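Local coordinates for beta-lactamase II (Erythrobacter litoralis, PDB 6V3U), which probably hydrolyses the ring amide of beta-lactam antibiotics with the help of bound zinc, at residues A65-Q70 against Q96-G101; G170-G175 against A211-A216. One frame throughout, in Å; residues are numbered along the deposited sequence.

Contact 1 of 2, residues A65-Q70 against Q96-G101; sequences AWTDEQ and QDKMGG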
# COMPACT_ATOMS: atom_id res chain seq x y z
N ALA A 65 -21.53 -4.01 2.28
CA ALA A 65 -21.13 -4.02 0.88
C ALA A 65 -20.66 -2.62 0.50
O ALA A 65 -20.53 -1.73 1.36
CB ALA A 65 -22.27 -4.50 -0.00
N TRP A 66 -20.44 -2.39 -0.80
CA TRP A 66 -20.01 -1.07 -1.26
C TRP A 66 -21.04 0.00 -0.92
O TRP A 66 -20.70 1.08 -0.44
CB TRP A 66 -19.76 -1.10 -2.76
CG TRP A 66 -18.45 -1.71 -3.19
CD1 TRP A 66 -18.28 -2.88 -3.87
CD2 TRP A 66 -17.13 -1.16 -3.01
NE1 TRP A 66 -16.94 -3.10 -4.12
CE2 TRP A 66 -16.21 -2.06 -3.59
CE3 TRP A 66 -16.63 0.00 -2.40
CZ2 TRP A 66 -14.83 -1.85 -3.59
CZ3 TRP A 66 -15.24 0.22 -2.40
CH2 TRP A 66 -14.36 -0.70 -2.99
N THR A 67 -22.33 -0.29 -1.17
CA THR A 67 -23.36 0.73 -1.09
C THR A 67 -24.43 0.37 -0.07
O THR A 67 -24.66 -0.81 0.25
CB THR A 67 -24.04 0.95 -2.45
OG1 THR A 67 -24.74 -0.25 -2.83
CG2 THR A 67 -23.01 1.30 -3.53
N ASP A 68 -25.09 1.42 0.42
CA ASP A 68 -26.28 1.25 1.25
C ASP A 68 -27.26 0.26 0.62
O ASP A 68 -27.70 -0.70 1.27
CB ASP A 68 -26.94 2.62 1.46
CG ASP A 68 -28.22 2.54 2.30
OD1 ASP A 68 -28.13 2.72 3.53
OD2 ASP A 68 -29.30 2.30 1.72
N GLU A 69 -27.59 0.45 -0.66
CA GLU A 69 -28.62 -0.37 -1.29
C GLU A 69 -28.17 -1.82 -1.45
O GLU A 69 -29.00 -2.74 -1.36
CB GLU A 69 -29.02 0.22 -2.64
CG GLU A 69 -27.85 0.43 -3.60
CD GLU A 69 -28.29 0.92 -4.96
OE1 GLU A 69 -29.51 1.12 -5.16
OE2 GLU A 69 -27.42 1.10 -5.84
N GLN A 70 -26.88 -2.04 -1.69
CA GLN A 70 -26.35 -3.40 -1.70
C GLN A 70 -26.40 -4.02 -0.32
O GLN A 70 -26.65 -5.22 -0.18
CB GLN A 70 -24.91 -3.41 -2.23
CG GLN A 70 -24.82 -3.21 -3.73
CD GLN A 70 -23.40 -3.11 -4.25
OE1 GLN A 70 -22.45 -2.92 -3.48
NE2 GLN A 70 -23.24 -3.25 -5.57
N GLN A 96 -13.75 5.16 3.21
CA GLN A 96 -13.96 6.54 3.65
C GLN A 96 -15.17 7.17 2.98
O GLN A 96 -15.95 7.86 3.64
CB GLN A 96 -12.72 7.38 3.36
CG GLN A 96 -11.59 7.21 4.34
CD GLN A 96 -10.40 8.08 3.96
OE1 GLN A 96 -10.36 8.67 2.88
NE2 GLN A 96 -9.42 8.16 4.85
N ASP A 97 -15.29 7.01 1.66
CA ASP A 97 -16.38 7.63 0.91
C ASP A 97 -17.61 6.74 0.84
O ASP A 97 -18.74 7.24 0.85
CB ASP A 97 -15.93 7.97 -0.51
CG ASP A 97 -15.31 9.34 -0.60
OD1 ASP A 97 -14.06 9.43 -0.62
OD2 ASP A 97 -16.07 10.33 -0.65
N LYS A 98 -17.40 5.43 0.72
CA LYS A 98 -18.49 4.46 0.65
C LYS A 98 -18.92 4.03 2.05
O LYS A 98 -18.79 2.88 2.47
CB LYS A 98 -18.07 3.27 -0.21
CG LYS A 98 -17.99 3.62 -1.70
CD LYS A 98 -19.26 4.33 -2.16
CE LYS A 98 -19.33 4.45 -3.67
NZ LYS A 98 -19.60 3.13 -4.29
N MSE A 99 -19.43 5.02 2.78
CA MSE A 99 -19.85 4.85 4.16
C MSE A 99 -21.37 4.68 4.22
O MSE A 99 -21.94 4.40 5.29
CB MSE A 99 -19.40 6.05 5.00
CG MSE A 99 -19.40 5.83 6.50
SE MSE A 99 -18.22 4.38 7.08
CE MSE A 99 -18.42 4.60 9.01
N GLY A 100 -22.03 4.83 3.06
CA GLY A 100 -23.47 4.68 2.98
C GLY A 100 -23.98 3.35 3.50
O GLY A 100 -25.13 3.28 3.95
N GLY A 101 -23.16 2.31 3.46
CA GLY A 101 -23.59 1.01 3.95
C GLY A 101 -23.91 0.99 5.44
O GLY A 101 -24.63 0.11 5.91
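Asp68 and Gly101 bring their backbones together, the two CA atoms 3.8 Å apart, while toward the zinc site the chains diverge to 6.0 Å between the CA atoms of Trp66 and Lys98. Here the His-x-His-x-Asp motif of the metallo-beta-lactamase fold, His93, His95 and Asp97, runs on into the turn before helix 101-107 and meets the start of helix 68-82. Lys98 sits at the centre of an inverse gamma turn. Its CG comes in near the ring plane of Trp66, 3.9 Å from the CE3 edge, and its CB lies 3.4 Å from Trp66 O, a buried carbonyl oxygen with no polar partner in the model. Bends at chi2 (-50°) and chi4 (72°) then carry Lys98 alongside Thr67, NZ 3.9 Å from the methyl CG2. The indole is held from elsewhere: NE1 bonds to Ile46 O, and the ring stacks on the zinc ligand His95 and meets His223 at a tilt, which makes Trp66 a second-shell residue of the metal site. At the helix end, Asp68 OD1 lies 3.1 Å from Gly100 O, acceptor facing acceptor, and OD2 is close to Glu72; this could raise the pKa of Asp68 unless calcium, bound by Glu69 and Glu72 in another structure, relieves it. One residue earlier, Thr67 OG1 caps the helix, accepting from Gln70 N at 3.0 Å with an N-H...O angle of 156°.

Contact 2 of 2, residues G170-G175 against A211-A216; sequences GLPELG and AAFPDA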
# COMPACT_ATOMS: atom_id res chain seq x y z
N GLY A 170 -11.69 -14.96 12.23
CA GLY A 170 -11.53 -16.36 11.90
C GLY A 170 -12.61 -17.21 12.53
O GLY A 170 -13.26 -16.83 13.50
N LEU A 171 -12.78 -18.39 11.93
CA LEU A 171 -13.63 -19.47 12.45
C LEU A 171 -12.69 -20.66 12.52
O LEU A 171 -12.55 -21.41 11.53
CB LEU A 171 -14.83 -19.71 11.55
CG LEU A 171 -15.77 -18.48 11.51
CD1 LEU A 171 -16.42 -18.34 10.16
CD2 LEU A 171 -16.82 -18.59 12.59
N PRO A 172 -11.96 -20.84 13.63
CA PRO A 172 -10.91 -21.87 13.67
C PRO A 172 -11.41 -23.28 13.39
O PRO A 172 -10.74 -24.05 12.68
CB PRO A 172 -10.36 -21.74 15.11
CG PRO A 172 -10.64 -20.32 15.49
CD PRO A 172 -11.97 -20.00 14.85
N GLU A 173 -12.56 -23.66 13.93
CA GLU A 173 -13.02 -25.03 13.74
C GLU A 173 -13.40 -25.32 12.30
O GLU A 173 -13.47 -26.49 11.91
CB GLU A 173 -14.21 -25.31 14.67
CG GLU A 173 -13.87 -25.25 16.15
CD GLU A 173 -14.78 -26.14 16.97
OE1 GLU A 173 -14.26 -27.06 17.66
OE2 GLU A 173 -16.02 -25.94 16.91
N LEU A 174 -13.65 -24.29 11.50
CA LEU A 174 -14.00 -24.48 10.10
C LEU A 174 -12.83 -24.21 9.16
O LEU A 174 -12.99 -24.32 7.94
CB LEU A 174 -15.19 -23.58 9.74
CG LEU A 174 -16.36 -23.67 10.73
CD1 LEU A 174 -17.40 -22.64 10.36
CD2 LEU A 174 -16.97 -25.08 10.77
N GLY A 175 -11.66 -23.86 9.70
CA GLY A 175 -10.50 -23.62 8.86
C GLY A 175 -10.62 -22.42 7.96
O GLY A 175 -10.05 -22.41 6.85
N ALA A 211 -0.20 -17.05 12.65
CA ALA A 211 -0.11 -17.81 13.89
C ALA A 211 -1.42 -17.78 14.66
O ALA A 211 -1.70 -18.69 15.45
CB ALA A 211 1.03 -17.29 14.75
N ALA A 212 -2.26 -16.77 14.44
CA ALA A 212 -3.52 -16.72 15.17
C ALA A 212 -4.49 -17.78 14.65
O ALA A 212 -5.21 -18.40 15.44
CB ALA A 212 -4.14 -15.33 15.08
N PHE A 213 -4.52 -18.02 13.34
CA PHE A 213 -5.34 -19.06 12.73
C PHE A 213 -4.42 -20.03 11.99
O PHE A 213 -4.38 -20.07 10.76
CB PHE A 213 -6.38 -18.45 11.79
CG PHE A 213 -7.13 -17.30 12.41
CD1 PHE A 213 -8.07 -17.52 13.41
CD2 PHE A 213 -6.85 -15.99 12.04
CE1 PHE A 213 -8.77 -16.46 13.99
CE2 PHE A 213 -7.53 -14.93 12.62
CZ PHE A 213 -8.50 -15.17 13.61
N PRO A 214 -3.66 -20.84 12.73
CA PRO A 214 -2.61 -21.64 12.10
C PRO A 214 -3.14 -22.78 11.25
O PRO A 214 -2.40 -23.29 10.39
CB PRO A 214 -1.80 -22.16 13.29
CG PRO A 214 -2.85 -22.24 14.40
CD PRO A 214 -3.69 -21.03 14.20
N ASP A 215 -4.38 -23.21 11.46
CA ASP A 215 -4.92 -24.35 10.74
C ASP A 215 -5.85 -23.94 9.62
O ASP A 215 -6.34 -24.81 8.89
CB ASP A 215 -5.65 -25.28 11.70
CG ASP A 215 -4.74 -25.83 12.78
OD1 ASP A 215 -3.70 -26.45 12.44
OD2 ASP A 215 -5.04 -25.64 13.98
N ALA A 216 -6.12 -22.65 9.47
CA ALA A 216 -7.06 -22.19 8.45
C ALA A 216 -6.46 -22.37 7.06
O ALA A 216 -5.39 -21.83 6.76
CB ALA A 216 -7.40 -20.73 8.69
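Phe213 O is gripped by two N-H donors: NH2 of Arg229, and more weakly Ala216 N, 3.4 Å away, which closes a type I turn from Phe213 to Ala216. The same Arg229 NH2 also bonds to Ala216 O, so one guanidinium nitrogen ties together both ends of the turn. Phe213 is the first residue to leave the helical path after helix 199-212, and its ring reaches across to strand 168-171. There Gly170 slides under one face: its CA lies 3.9 Å from the ring centroid and 28° off the normal, a CH-pi contact. It is shifted toward the CE1 corner, 3.5 Å from that atom, while Gly170 N comes equally near CZ. Such closeness depends on the bare glycine backbone, since a CA with no side chain lets the ring lie flat against the strand. Ala212 CB approaches the opposite face, offset toward the rim. With CG anti to the carbonyl carbon (chi1 -48°), the ring swings out from the turn far enough to meet Pro172 as well, whose CG comes to its edge near CD1. In the alpha-beta/beta-alpha sandwich of this family, the turn belongs to the beta-alpha-beta crossover that joins strand 176-179 to its parallel neighbour 218-221 through helix 199-212. Facing it is the connection of hairpin 168-171/176-179, a short 3-10 segment in which Leu174 N bonds to Leu171 O and Gly175 N to Pro172 O. Gly175, just after the segment, has a positive phi (66°), and its carbonyl faces Ala216: Gly175 O lies 3.4 Å from Ala216 CA in a bent C-H...O contact and 3.6 Å from the methyl CB.

Contacts 1 and 2 lie on opposite sides of the chain's centre, 29 Å apart between centres, and share no helix or strand. Contact 1 has two buried and no exposed touching residues, contact 2 three buried, Phe213 among them, and two exposed at its edge, Pro172 and Asp215. Contact 1 lies beside the zinc in the half built on the eight-stranded sheet, and the second subunit reaches it; contact 2 lies where strands 168-171 and 176-179 join at the end of the five-stranded sheet, away from known metal sites and that subunit. Their chemistry differs: contact 1 mixes a lysine chain, a carboxylate and an indole leading to metal-binding histidines; contact 2 relies on glycines, alanine and proline around one phenyl ring.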